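Local coordinates for protein 3-oxosteroid 1-dehydrogenase (Sterolibacterium denitrificans, PDB 7P18) that probably oxidises 3-oxosteroids at the C1-C2 bond to 3-oxo-Delta(1)-steroids, using bound FAD as the electron-accepting cofactor, at residues A[39-44]-A[148-153]; A[60-65]-A[111-116]; A[333-338]-A[397-402]; A[506-511]-A[520-525]. All blocks are in the same frame, centred on the assembly; numbering follows the deposited sequence.

Interaction 1. Residues A[39-44]-A[148-153]; sequences SDKYGG and NLRMAY. With FAD (flavin-adenine dinucleotide), chain C.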
# COMPACT_ATOMS: atom_id res chain seq x y z
N SER A 39 8.11 2.51 -17.22
CA SER A 39 8.72 3.77 -16.73
C SER A 39 10.24 3.65 -16.76
O SER A 39 10.76 2.58 -17.14
CB SER A 39 8.20 4.16 -15.36
OG SER A 39 8.92 3.51 -14.34
N ASP A 40 10.90 4.71 -16.34
CA ASP A 40 12.38 4.84 -16.28
C ASP A 40 12.90 4.20 -15.00
O ASP A 40 14.12 4.14 -14.85
CB ASP A 40 12.80 6.33 -16.33
CG ASP A 40 12.16 7.19 -15.25
OD1 ASP A 40 10.92 7.12 -15.07
OD2 ASP A 40 12.90 7.90 -14.58
N LYS A 41 12.01 3.72 -14.11
CA LYS A 41 12.43 3.13 -12.80
C LYS A 41 11.74 1.76 -12.62
O LYS A 41 10.64 1.60 -13.13
CB LYS A 41 12.04 4.03 -11.63
CG LYS A 41 12.53 5.48 -11.67
CD LYS A 41 14.03 5.62 -11.49
CE LYS A 41 14.53 7.05 -11.64
NZ LYS A 41 16.02 7.08 -11.62
N TYR A 42 12.38 0.83 -11.91
CA TYR A 42 11.74 -0.46 -11.50
C TYR A 42 11.14 -0.30 -10.09
O TYR A 42 11.63 0.54 -9.31
CB TYR A 42 12.71 -1.64 -11.56
CG TYR A 42 13.97 -1.51 -10.75
CD1 TYR A 42 13.98 -1.82 -9.41
CD2 TYR A 42 15.16 -1.06 -11.33
CE1 TYR A 42 15.13 -1.70 -8.65
CE2 TYR A 42 16.32 -0.94 -10.58
CZ TYR A 42 16.30 -1.26 -9.24
OH TYR A 42 17.41 -1.16 -8.47
N GLY A 43 10.11 -1.10 -9.79
CA GLY A 43 9.58 -1.21 -8.42
C GLY A 43 8.18 -0.69 -8.26
O GLY A 43 7.47 -1.23 -7.41
N GLY A 44 7.75 0.30 -9.07
CA GLY A 44 6.36 0.81 -9.04
C GLY A 44 5.91 1.25 -7.66
O GLY A 44 6.76 1.66 -6.85
N ASN A 148 18.43 3.10 -11.00
CA ASN A 148 17.11 2.87 -11.64
C ASN A 148 16.03 2.41 -10.64
O ASN A 148 14.89 2.17 -11.09
CB ASN A 148 17.27 1.88 -12.79
CG ASN A 148 18.19 2.41 -13.87
OD1 ASN A 148 18.09 3.59 -14.24
ND2 ASN A 148 19.05 1.54 -14.38
N LEU A 149 16.34 2.35 -9.34
CA LEU A 149 15.34 2.06 -8.27
C LEU A 149 14.40 3.25 -8.13
O LEU A 149 14.89 4.42 -8.00
CB LEU A 149 16.07 1.76 -6.96
CG LEU A 149 15.20 1.61 -5.70
CD1 LEU A 149 14.24 0.43 -5.80
CD2 LEU A 149 16.09 1.43 -4.48
N ARG A 150 13.09 3.00 -8.15
CA ARG A 150 12.09 4.03 -7.74
C ARG A 150 12.31 4.34 -6.27
O ARG A 150 12.24 3.39 -5.46
CB ARG A 150 10.64 3.59 -8.01
CG ARG A 150 9.63 4.68 -7.71
CD ARG A 150 8.27 4.40 -8.32
NE ARG A 150 8.35 4.29 -9.78
CZ ARG A 150 8.36 5.35 -10.60
NH1 ARG A 150 8.31 6.58 -10.10
NH2 ARG A 150 8.47 5.19 -11.91
N MET A 151 12.65 5.58 -5.91
CA MET A 151 13.18 5.86 -4.55
C MET A 151 12.04 6.12 -3.58
O MET A 151 10.99 6.67 -3.96
CB MET A 151 14.17 7.04 -4.55
CG MET A 151 15.40 6.76 -5.39
SD MET A 151 16.45 5.39 -4.87
CE MET A 151 16.80 5.86 -3.18
N ALA A 152 12.26 5.71 -2.34
CA ALA A 152 11.34 5.89 -1.20
C ALA A 152 10.97 7.38 -1.10
O ALA A 152 11.85 8.25 -1.27
CB ALA A 152 11.96 5.37 0.07
N TYR A 153 9.70 7.65 -0.81
CA TYR A 153 9.20 8.99 -0.41
C TYR A 153 9.94 9.42 0.88
O TYR A 153 10.14 8.60 1.79
CB TYR A 153 7.69 8.94 -0.23
CG TYR A 153 6.86 8.58 -1.45
CD1 TYR A 153 7.19 8.98 -2.74
CD2 TYR A 153 5.67 7.87 -1.29
CE1 TYR A 153 6.38 8.68 -3.83
CE2 TYR A 153 4.86 7.57 -2.36
CZ TYR A 153 5.21 7.97 -3.64
OH TYR A 153 4.35 7.67 -4.68
PA FAD C . 3.04 -1.65 -8.75
O1A FAD C . 3.87 -1.93 -7.55
O2A FAD C . 2.64 -0.20 -8.87
O5B FAD C . 3.88 -2.11 -10.02
C5B FAD C . 3.29 -1.97 -11.34
C4B FAD C . 4.38 -1.62 -12.30
O4B FAD C . 3.88 -1.81 -13.65
C3B FAD C . 4.89 -0.17 -12.23
O3B FAD C . 6.31 -0.13 -12.15
C2B FAD C . 4.36 0.47 -13.52
O2B FAD C . 5.12 1.59 -13.95
C1B FAD C . 4.31 -0.74 -14.46
N9A FAD C . 3.41 -0.59 -15.60
C8A FAD C . 2.22 0.08 -15.69
N7A FAD C . 1.73 0.09 -16.92
C5A FAD C . 2.63 -0.66 -17.66
C6A FAD C . 2.66 -1.03 -19.03
N6A FAD C . 1.78 -0.63 -19.94
N1A FAD C . 3.71 -1.78 -19.43
C2A FAD C . 4.62 -2.15 -18.53
N3A FAD C . 4.73 -1.80 -17.24
C4A FAD C . 3.67 -1.07 -16.87
N1 FAD C . 0.43 -2.52 0.43
C2 FAD C . 0.78 -3.54 1.25
O2 FAD C . 0.26 -4.66 1.13
N3 FAD C . 1.71 -3.39 2.19
C4 FAD C . 2.17 -2.15 2.58
O4 FAD C . 3.10 -2.10 3.38
C4X FAD C . 1.81 -1.04 1.77
N5 FAD C . 2.27 0.17 2.09
C5X FAD C . 1.96 1.20 1.24
C6 FAD C . 2.51 2.48 1.49
C7 FAD C . 2.35 3.53 0.60
C7M FAD C . 2.97 4.89 0.88
C8 FAD C . 1.67 3.30 -0.61
C8M FAD C . 1.50 4.42 -1.62
C9 FAD C . 1.06 2.08 -0.83
C9A FAD C . 1.23 1.00 0.05
N10 FAD C . 0.64 -0.26 -0.16
C10 FAD C . 0.93 -1.33 0.67
C1' FAD C . -0.08 -0.55 -1.41
C2' FAD C . 0.87 -1.23 -2.41
O2' FAD C . 2.06 -0.48 -2.63
C3' FAD C . 0.20 -1.52 -3.77
O3' FAD C . -1.15 -1.96 -3.61
C4' FAD C . 1.02 -2.51 -4.57
O4' FAD C . 2.35 -2.01 -4.66
C5' FAD C . 0.48 -2.79 -5.96
O5' FAD C . 1.43 -3.66 -6.59
P FAD C . 1.32 -3.96 -8.15
O1P FAD C . 2.47 -4.84 -8.39
O2P FAD C . -0.04 -4.30 -8.57
O3P FAD C . 1.67 -2.51 -8.83
O HOH W 1 16.52 5.60 -14.01
O HOH W 2 8.83 7.65 -13.24
O HOH W 3 8.50 1.85 -11.44
O HOH W 4 16.43 6.37 -8.84

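Interaction 2. Residues A[60-65]-A[111-116]; sequences QMQIKD and PCHRYP. With ANB (androsta-1,4-diene-3,17-dione), chain D.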
# COMPACT_ATOMS: atom_id res chain seq x y z
N GLN A 60 7.63 -18.00 11.42
CA GLN A 60 8.42 -17.13 12.32
C GLN A 60 7.54 -16.56 13.42
O GLN A 60 8.03 -15.79 14.27
CB GLN A 60 9.16 -16.08 11.50
CG GLN A 60 10.18 -16.68 10.53
CD GLN A 60 10.75 -15.62 9.62
OE1 GLN A 60 11.40 -14.67 10.09
NE2 GLN A 60 10.43 -15.74 8.35
N MET A 61 6.25 -16.92 13.46
CA MET A 61 5.34 -16.33 14.46
C MET A 61 5.72 -16.74 15.90
O MET A 61 6.07 -17.91 16.11
CB MET A 61 3.89 -16.69 14.12
CG MET A 61 3.38 -15.94 12.92
SD MET A 61 1.69 -16.39 12.45
CE MET A 61 0.78 -15.48 13.68
N GLN A 62 5.58 -15.84 16.84
CA GLN A 62 5.80 -16.09 18.30
C GLN A 62 4.52 -16.58 18.98
O GLN A 62 4.61 -17.05 20.11
CB GLN A 62 6.27 -14.83 19.01
CG GLN A 62 7.62 -14.40 18.53
CD GLN A 62 8.14 -13.08 19.07
OE1 GLN A 62 9.30 -12.72 18.86
NE2 GLN A 62 7.29 -12.32 19.73
N ILE A 63 3.36 -16.49 18.31
CA ILE A 63 2.07 -16.99 18.83
C ILE A 63 1.53 -18.06 17.89
O ILE A 63 1.98 -18.18 16.72
CB ILE A 63 1.09 -15.83 19.05
CG1 ILE A 63 0.77 -15.08 17.74
CG2 ILE A 63 1.61 -14.90 20.13
CD1 ILE A 63 -0.40 -14.14 17.87
N LYS A 64 0.56 -18.82 18.35
CA LYS A 64 0.07 -19.94 17.52
C LYS A 64 -0.99 -19.42 16.53
O LYS A 64 -1.79 -18.55 16.87
CB LYS A 64 -0.41 -21.14 18.35
CG LYS A 64 -0.01 -22.50 17.77
CD LYS A 64 1.52 -22.74 17.66
CE LYS A 64 1.87 -23.92 16.76
NZ LYS A 64 3.31 -24.31 16.90
N ASP A 65 -0.97 -20.01 15.35
CA ASP A 65 -1.89 -19.71 14.23
C ASP A 65 -2.16 -21.01 13.49
O ASP A 65 -1.55 -22.07 13.82
CB ASP A 65 -1.25 -18.66 13.32
CG ASP A 65 -2.25 -17.90 12.46
OD1 ASP A 65 -3.46 -18.14 12.59
OD2 ASP A 65 -1.78 -17.09 11.61
N PRO A 111 8.50 -11.28 11.03
CA PRO A 111 7.18 -10.82 11.46
C PRO A 111 7.23 -9.48 12.20
O PRO A 111 8.19 -9.22 12.92
CB PRO A 111 6.67 -11.91 12.44
CG PRO A 111 7.58 -13.10 12.15
CD PRO A 111 8.93 -12.48 11.80
N CYS A 112 6.19 -8.67 12.00
CA CYS A 112 5.83 -7.55 12.89
C CYS A 112 5.00 -8.10 14.06
O CYS A 112 3.75 -8.19 13.96
CB CYS A 112 5.11 -6.46 12.12
SG CYS A 112 6.08 -5.83 10.73
N HIS A 113 5.68 -8.51 15.13
CA HIS A 113 5.12 -9.37 16.21
C HIS A 113 3.94 -8.69 16.90
O HIS A 113 3.03 -9.41 17.41
CB HIS A 113 6.22 -9.76 17.22
CG HIS A 113 7.33 -10.52 16.59
ND1 HIS A 113 7.16 -11.82 16.14
CD2 HIS A 113 8.62 -10.20 16.35
CE1 HIS A 113 8.27 -12.26 15.62
NE2 HIS A 113 9.19 -11.28 15.72
N ARG A 114 3.94 -7.36 16.96
CA ARG A 114 2.91 -6.61 17.74
C ARG A 114 1.86 -5.97 16.82
O ARG A 114 0.97 -5.25 17.35
CB ARG A 114 3.60 -5.54 18.58
CG ARG A 114 4.59 -6.08 19.59
CD ARG A 114 5.46 -4.95 20.15
NE ARG A 114 4.62 -3.96 20.80
CZ ARG A 114 4.96 -2.69 21.01
NH1 ARG A 114 6.16 -2.24 20.68
NH2 ARG A 114 4.08 -1.90 21.60
N TYR A 115 1.94 -6.18 15.52
CA TYR A 115 1.08 -5.46 14.54
C TYR A 115 -0.21 -6.25 14.40
O TYR A 115 -0.22 -7.27 13.75
CB TYR A 115 1.79 -5.34 13.20
CG TYR A 115 1.37 -4.16 12.36
CD1 TYR A 115 0.06 -3.67 12.35
CD2 TYR A 115 2.31 -3.56 11.55
CE1 TYR A 115 -0.27 -2.56 11.58
CE2 TYR A 115 1.99 -2.44 10.79
CZ TYR A 115 0.70 -1.96 10.79
OH TYR A 115 0.48 -0.85 10.01
N PRO A 116 -1.33 -5.82 15.01
CA PRO A 116 -2.56 -6.61 14.98
C PRO A 116 -3.22 -6.65 13.61
O PRO A 116 -3.09 -5.70 12.84
CB PRO A 116 -3.50 -5.89 15.96
CG PRO A 116 -2.59 -4.95 16.70
CD PRO A 116 -1.53 -4.56 15.71
C1 ANB D . 0.61 0.74 4.72
C10 ANB D . 1.41 0.56 5.97
C11 ANB D . 2.56 2.88 5.62
C12 ANB D . 3.81 3.75 5.82
C13 ANB D . 4.40 3.54 7.20
C14 ANB D . 4.77 2.06 7.33
C15 ANB D . 5.66 2.00 8.58
C16 ANB D . 6.46 3.32 8.52
C17 ANB D . 5.75 4.19 7.51
C18 ANB D . 3.47 4.05 8.33
C19 ANB D . 0.50 1.01 7.15
C2 ANB D . -0.14 -0.21 4.17
C3 ANB D . -0.00 -1.61 4.58
C4 ANB D . 1.14 -1.86 5.45
C5 ANB D . 1.75 -0.90 6.15
C6 ANB D . 2.75 -1.25 7.22
C7 ANB D . 3.98 -0.35 7.23
C8 ANB D . 3.57 1.12 7.22
C9 ANB D . 2.75 1.39 5.93
O1 ANB D . -0.76 -2.50 4.19
O2 ANB D . 6.17 5.22 7.05
O HOH W 5 4.63 -13.30 16.14

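Interaction 3. Residues A[333-338]-A[397-402]; sequences AQTGLF and MGPLMP. With ANB (androsta-1,4-diene-3,17-dione), chain D.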
# COMPACT_ATOMS: atom_id res chain seq x y z
N ALA A 333 2.56 13.09 -6.00
CA ALA A 333 1.63 12.21 -5.26
C ALA A 333 1.19 12.89 -3.95
O ALA A 333 1.99 13.64 -3.41
CB ALA A 333 2.31 10.89 -4.98
N GLN A 334 -0.03 12.64 -3.50
CA GLN A 334 -0.50 13.07 -2.16
C GLN A 334 0.05 12.08 -1.11
O GLN A 334 0.35 10.92 -1.44
CB GLN A 334 -2.00 13.28 -2.18
CG GLN A 334 -2.35 14.40 -3.16
CD GLN A 334 -3.63 15.13 -2.85
OE1 GLN A 334 -3.94 16.13 -3.49
NE2 GLN A 334 -4.43 14.58 -1.94
N THR A 335 0.22 12.55 0.12
CA THR A 335 0.75 11.73 1.24
C THR A 335 -0.41 11.04 1.94
O THR A 335 -1.38 11.72 2.40
CB THR A 335 1.53 12.59 2.23
OG1 THR A 335 2.62 13.16 1.51
CG2 THR A 335 2.12 11.76 3.36
N GLY A 336 -0.33 9.71 2.07
CA GLY A 336 -1.37 8.99 2.82
C GLY A 336 -1.18 9.13 4.33
O GLY A 336 -0.02 9.18 4.79
N LEU A 337 -2.27 9.21 5.06
CA LEU A 337 -2.27 9.21 6.55
C LEU A 337 -2.57 7.77 7.00
O LEU A 337 -3.73 7.42 7.13
CB LEU A 337 -3.33 10.20 7.03
CG LEU A 337 -3.09 11.67 6.65
CD1 LEU A 337 -4.10 12.55 7.34
CD2 LEU A 337 -1.69 12.15 6.96
N PHE A 338 -1.53 6.95 7.16
CA PHE A 338 -1.70 5.51 7.50
C PHE A 338 -1.84 5.33 9.01
O PHE A 338 -2.76 4.59 9.41
CB PHE A 338 -0.57 4.66 6.95
CG PHE A 338 -0.49 4.70 5.44
CD1 PHE A 338 -1.26 3.84 4.68
CD2 PHE A 338 0.35 5.60 4.80
CE1 PHE A 338 -1.17 3.86 3.30
CE2 PHE A 338 0.40 5.63 3.42
CZ PHE A 338 -0.35 4.76 2.67
N MET A 397 2.05 14.48 11.19
CA MET A 397 0.79 14.28 10.44
C MET A 397 1.10 14.42 8.94
O MET A 397 1.19 15.54 8.43
CB MET A 397 -0.29 15.26 10.88
CG MET A 397 -1.68 14.93 10.30
SD MET A 397 -2.30 13.28 10.67
CE MET A 397 -2.52 13.36 12.45
N GLY A 398 1.30 13.29 8.28
CA GLY A 398 1.78 13.23 6.89
C GLY A 398 3.04 14.06 6.72
O GLY A 398 4.03 13.82 7.41
N PRO A 399 3.04 15.10 5.85
CA PRO A 399 4.23 15.91 5.66
C PRO A 399 4.62 16.76 6.88
O PRO A 399 5.73 17.19 6.91
CB PRO A 399 3.87 16.82 4.48
CG PRO A 399 2.36 16.96 4.60
CD PRO A 399 1.89 15.59 5.05
N LEU A 400 3.74 16.98 7.85
CA LEU A 400 4.10 17.77 9.07
C LEU A 400 4.87 16.86 10.03
O LEU A 400 4.34 15.82 10.42
CB LEU A 400 2.86 18.28 9.79
CG LEU A 400 2.04 19.34 9.07
CD1 LEU A 400 0.98 19.87 10.02
CD2 LEU A 400 2.94 20.47 8.60
N MET A 401 6.09 17.25 10.36
CA MET A 401 6.87 16.65 11.47
C MET A 401 6.46 17.34 12.76
O MET A 401 5.89 18.44 12.74
CB MET A 401 8.37 16.79 11.20
CG MET A 401 8.85 15.91 10.03
SD MET A 401 8.44 14.17 10.34
CE MET A 401 7.00 13.88 9.29
N PRO A 402 6.69 16.70 13.94
CA PRO A 402 6.31 17.33 15.21
C PRO A 402 6.89 18.75 15.31
O PRO A 402 8.05 18.96 14.90
CB PRO A 402 6.92 16.41 16.26
CG PRO A 402 7.04 15.06 15.55
CD PRO A 402 7.39 15.42 14.11
C1 ANB D . 0.61 0.74 4.72
C10 ANB D . 1.41 0.56 5.97
C11 ANB D . 2.56 2.88 5.62
C12 ANB D . 3.81 3.75 5.82
C13 ANB D . 4.40 3.54 7.20
C14 ANB D . 4.77 2.06 7.33
C15 ANB D . 5.66 2.00 8.58
C16 ANB D . 6.46 3.32 8.52
C17 ANB D . 5.75 4.19 7.51
C18 ANB D . 3.47 4.05 8.33
C19 ANB D . 0.50 1.01 7.15
C2 ANB D . -0.14 -0.21 4.17
C3 ANB D . -0.00 -1.61 4.58
C4 ANB D . 1.14 -1.86 5.45
C5 ANB D . 1.75 -0.90 6.15
C6 ANB D . 2.75 -1.25 7.22
C7 ANB D . 3.98 -0.35 7.23
C8 ANB D . 3.57 1.12 7.22
C9 ANB D . 2.75 1.39 5.93
O1 ANB D . -0.76 -2.50 4.19
O2 ANB D . 6.17 5.22 7.05

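Interaction 4. Residues A[506-511]-A[520-525]; sequences KDARVL and GLYCIG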
# COMPACT_ATOMS: atom_id res chain seq x y z
N LYS A 506 -7.40 -19.67 -8.86
CA LYS A 506 -6.47 -19.94 -7.75
C LYS A 506 -5.02 -19.97 -8.21
O LYS A 506 -4.14 -19.87 -7.38
CB LYS A 506 -6.85 -21.26 -7.07
CG LYS A 506 -6.65 -22.47 -7.96
CD LYS A 506 -6.87 -23.78 -7.26
CE LYS A 506 -6.69 -24.93 -8.23
NZ LYS A 506 -7.19 -26.16 -7.60
N ASP A 507 -4.77 -20.11 -9.51
CA ASP A 507 -3.41 -20.20 -10.08
C ASP A 507 -3.09 -18.93 -10.88
O ASP A 507 -2.14 -18.93 -11.68
CB ASP A 507 -3.29 -21.47 -10.91
CG ASP A 507 -3.35 -22.72 -10.03
OD1 ASP A 507 -2.59 -22.77 -9.06
OD2 ASP A 507 -4.19 -23.59 -10.32
N ALA A 508 -3.87 -17.87 -10.66
CA ALA A 508 -3.71 -16.53 -11.26
C ALA A 508 -4.02 -16.52 -12.76
O ALA A 508 -3.65 -15.52 -13.45
CB ALA A 508 -2.32 -16.03 -10.99
N ARG A 509 -4.74 -17.53 -13.26
CA ARG A 509 -5.13 -17.55 -14.69
C ARG A 509 -6.25 -16.55 -14.90
O ARG A 509 -7.22 -16.52 -14.10
CB ARG A 509 -5.55 -18.96 -15.12
CG ARG A 509 -4.38 -19.92 -15.13
CD ARG A 509 -4.72 -21.23 -15.84
NE ARG A 509 -5.69 -21.98 -15.07
CZ ARG A 509 -6.13 -23.19 -15.39
NH1 ARG A 509 -5.69 -23.79 -16.50
NH2 ARG A 509 -7.01 -23.80 -14.61
N VAL A 510 -6.13 -15.73 -15.94
CA VAL A 510 -7.25 -14.83 -16.27
C VAL A 510 -8.44 -15.64 -16.77
O VAL A 510 -8.27 -16.49 -17.67
CB VAL A 510 -6.80 -13.73 -17.26
CG1 VAL A 510 -7.96 -12.87 -17.68
CG2 VAL A 510 -5.68 -12.90 -16.65
N LEU A 511 -9.63 -15.31 -16.30
CA LEU A 511 -10.91 -15.94 -16.70
C LEU A 511 -11.70 -15.03 -17.63
O LEU A 511 -11.75 -13.79 -17.42
CB LEU A 511 -11.72 -16.26 -15.44
CG LEU A 511 -11.01 -17.13 -14.39
CD1 LEU A 511 -11.90 -17.47 -13.22
CD2 LEU A 511 -10.50 -18.43 -15.00
N GLY A 520 -2.48 -19.20 -21.54
CA GLY A 520 -1.25 -18.40 -21.63
C GLY A 520 -1.26 -17.08 -20.83
O GLY A 520 -0.22 -16.38 -20.85
N LEU A 521 -2.37 -16.70 -20.21
CA LEU A 521 -2.50 -15.35 -19.57
C LEU A 521 -2.76 -15.48 -18.07
O LEU A 521 -3.77 -16.11 -17.67
CB LEU A 521 -3.65 -14.59 -20.20
CG LEU A 521 -3.71 -13.10 -19.84
CD1 LEU A 521 -2.46 -12.41 -20.35
CD2 LEU A 521 -4.97 -12.45 -20.41
N TYR A 522 -1.87 -14.87 -17.30
CA TYR A 522 -1.91 -14.79 -15.83
C TYR A 522 -1.99 -13.32 -15.45
O TYR A 522 -1.59 -12.45 -16.24
CB TYR A 522 -0.68 -15.46 -15.24
CG TYR A 522 -0.58 -16.93 -15.59
CD1 TYR A 522 -0.12 -17.35 -16.82
CD2 TYR A 522 -0.99 -17.91 -14.68
CE1 TYR A 522 -0.07 -18.70 -17.17
CE2 TYR A 522 -0.91 -19.26 -15.00
CZ TYR A 522 -0.44 -19.66 -16.24
OH TYR A 522 -0.35 -21.01 -16.53
N CYS A 523 -2.44 -13.04 -14.23
CA CYS A 523 -2.60 -11.66 -13.75
C CYS A 523 -2.53 -11.64 -12.23
O CYS A 523 -3.18 -12.49 -11.59
CB CYS A 523 -3.90 -11.09 -14.27
SG CYS A 523 -4.16 -9.35 -13.82
N ILE A 524 -1.74 -10.71 -11.69
CA ILE A 524 -1.44 -10.66 -10.24
C ILE A 524 -1.47 -9.19 -9.78
O ILE A 524 -1.35 -8.28 -10.60
CB ILE A 524 -0.09 -11.33 -9.96
CG1 ILE A 524 1.06 -10.53 -10.57
CG2 ILE A 524 -0.07 -12.78 -10.44
CD1 ILE A 524 2.41 -11.04 -10.22
N GLY A 525 -1.52 -8.98 -8.47
CA GLY A 525 -1.46 -7.63 -7.89
C GLY A 525 -2.66 -6.80 -8.27
O GLY A 525 -3.77 -7.35 -8.48

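Interaction 1. Residues A[39-44]-A[148-153]
Ser39 OG is gripped from several directions: Arg150 NH2 donates to it across the contact at 3.0 Å, Lys41 N from two residues on closes an ST turn, and Glu37, which binds FAD, is a further partner. The loop 39-44 follows strand 33-36 of the Rossmann-type FAD-binding fold, and a single beta bridge, Tyr42 with Leu149, ties it to the loop 148-153. Tyr42 N reaches Asn148 O at 3.0 Å and Arg150 N returns a bond to Tyr42 O at 3.1 Å. The Tyr42 ring then lies over the bridged backbone: Leu149 CA sits 3.9 Å from the ring centroid, a CH-pi contact. Tyr42 CE1 meets Leu149 CD1, and Tyr42 OH bonds to Glu145 O. With its chain bent at chi3 (-61°), Arg150 turns its guanidinium alongside Ser39, whose OG lies close to the guanidinium plane; Lys41 CB approaches over one face. One water bridges Asp40 OD1 and Arg150 NH2; another links Lys41 NZ, which also bonds to Ala147 O, to Leu149 O. A third carries the contact to the cofactor: it donates to Lys41 O, accepts from Gly44 N and from Arg150 NE, and lies 3.0 Å from FAD O3B.

Interaction 2. Residues A[60-65]-A[111-116]
Gln62 lays its amide flat on the His113 imidazole, the two planes 6° apart and OE1 over the centre of the ring. Gln62 CD comes to 3.3 Å from His113 ND1, a stack without a direct hydrogen bond. The extended Gln62 side chain (chi2 174°) crosses that of His113 at about a right angle, yet the amide lies nearly parallel to the ring. Over the opposite face of the imidazole lies Pro111 O, and Gln60 O sits at its edge, 3.8 Å from His113 CE1. One in-plane water joins the segments by accepting from Gln62 N at 2.8 Å and pairing with His113 ND1 at 2.9 Å. Beside this stack Gln60 CB presses on Pro111 CG at 3.4 Å. A type I beta turn from Cys112 to Tyr115, closed by Tyr115 N to Cys112 O, has His113 at its second position and Tyr115 at its end, in the steroid pocket, where Tyr115 OH lies 3.4 Å from C19 of androsta-1,4-diene-3,17-dione and bonds to Tyr467 OH. This surface contact joins the loop between strand 53-54 and helix 67-78 to the end of strand 109-111; Cys112 pairs with strand 131-138, and helix 462-466 packs on Arg114 and Pro116.

Interaction 3. Residues A[333-338]-A[397-402]
A short extended piece, strand 335-336, runs past a tight type II' beta turn spanning Met397 to Leu400, the closest CA pair being Leu337 and Gly398, 5.7 Å between CA atoms. The turn is closed in both directions, by Leu400 N to Met397 O at 3.0 Å and by Met397 N to Leu400 O at 2.8 Å. Gly398 takes its first corner with phi 52°, and Pro399 follows. No hydrogen bond links the segments; the contact is van der Waals packing, mostly of carbon and sulfur. Leu337 straddles the start of the turn with its two methyls: CD2 rests 3.5 Å from Gly398 N, and CD1 meets Met397 SD at 3.9 Å. Bends at chi2 (57°) and chi3 (66°) fold the methionine chain so that its sulfur faces both leucine methyls, the side chains crossing at about a right angle. Thr335, two residues back, points at the turn and sets CG2 against Gly398 CA at 3.8 Å and CB near Pro399 CD. The turn is held from elsewhere too, Gly398 N donating to Glu340, while strand 335-336 pairs with strand 320-326. Next comes Phe338, whose ring face receives C11 of androsta-1,4-diene-3,17-dione, with Phe338 CG 3.6 Å from that atom, and whose edge-to-face partner is Tyr363. Phe338 belongs to both the steroid and FAD pockets, so the turn packs on the segment leading into the site.

Interaction 4. Residues A[506-511]-A[520-525]
Val510 CG2 wedges between Leu521 and Cys523, lying 3.8 Å from Leu521 CG and in tight contact with Cys523 CB at 3.5 Å. With CG1 anti to the backbone N (chi1 176°), Val510 turns CG2 toward these two side chains. At the other end of the apolar patch Ala508 CB meets Ile524 CG2 at 4.0 Å. Between these contacts Arg509 and Tyr522 form an antiparallel, non-hydrogen-bonded pair, flanked by Val510 N to Leu521 O at 3.0 Å and by Cys523 N to Ala508 O at 2.9 Å. The short strands 509-511 and 521-523 run at 97° to each other, so the pairing is brief. Strand 521-523 is an outermost strand of the five-stranded parallel sheet of the Rossmann-type fold, beside strand 265-268, and the chain leads on to Gly525 in the FAD pocket. Tyr522 places its ring beside the aliphatic part of Arg509, with CE2 3.5 Å from Arg509 CG and the guanidinium turned 26° from the ring plane. Asp507 O reaches the ring edge at Tyr522 CD2, 3.4 Å away. Farther out, Tyr522 OH bonds to His556 of helix 543-559, Arg509 NE makes a salt bridge to Asp505, and Asp507 OD1 makes another to Arg552.

Overall arrangement
Interactions 1 and 4 belong to the Rossmann-type part, at the loop after strand 33-36 and at edge strand 521-523 of the same parallel sheet. Both have two backbone bonds across, but partly buried interaction 1 adds waters and charged side chains, whereas buried interaction 4 adds mostly apolar ones. Interactions 2 and 3 both send an aromatic residue, Tyr115 and Phe338, to the steroid; their nearest atoms are about 6 Å apart. Interaction 2 is a surface contact of stacked polar groups, interaction 3 an apolar one without hydrogen bonds across it. Interactions 1 and 3 touch where Tyr153 OH meets Ala333 CB at 3.8 Å.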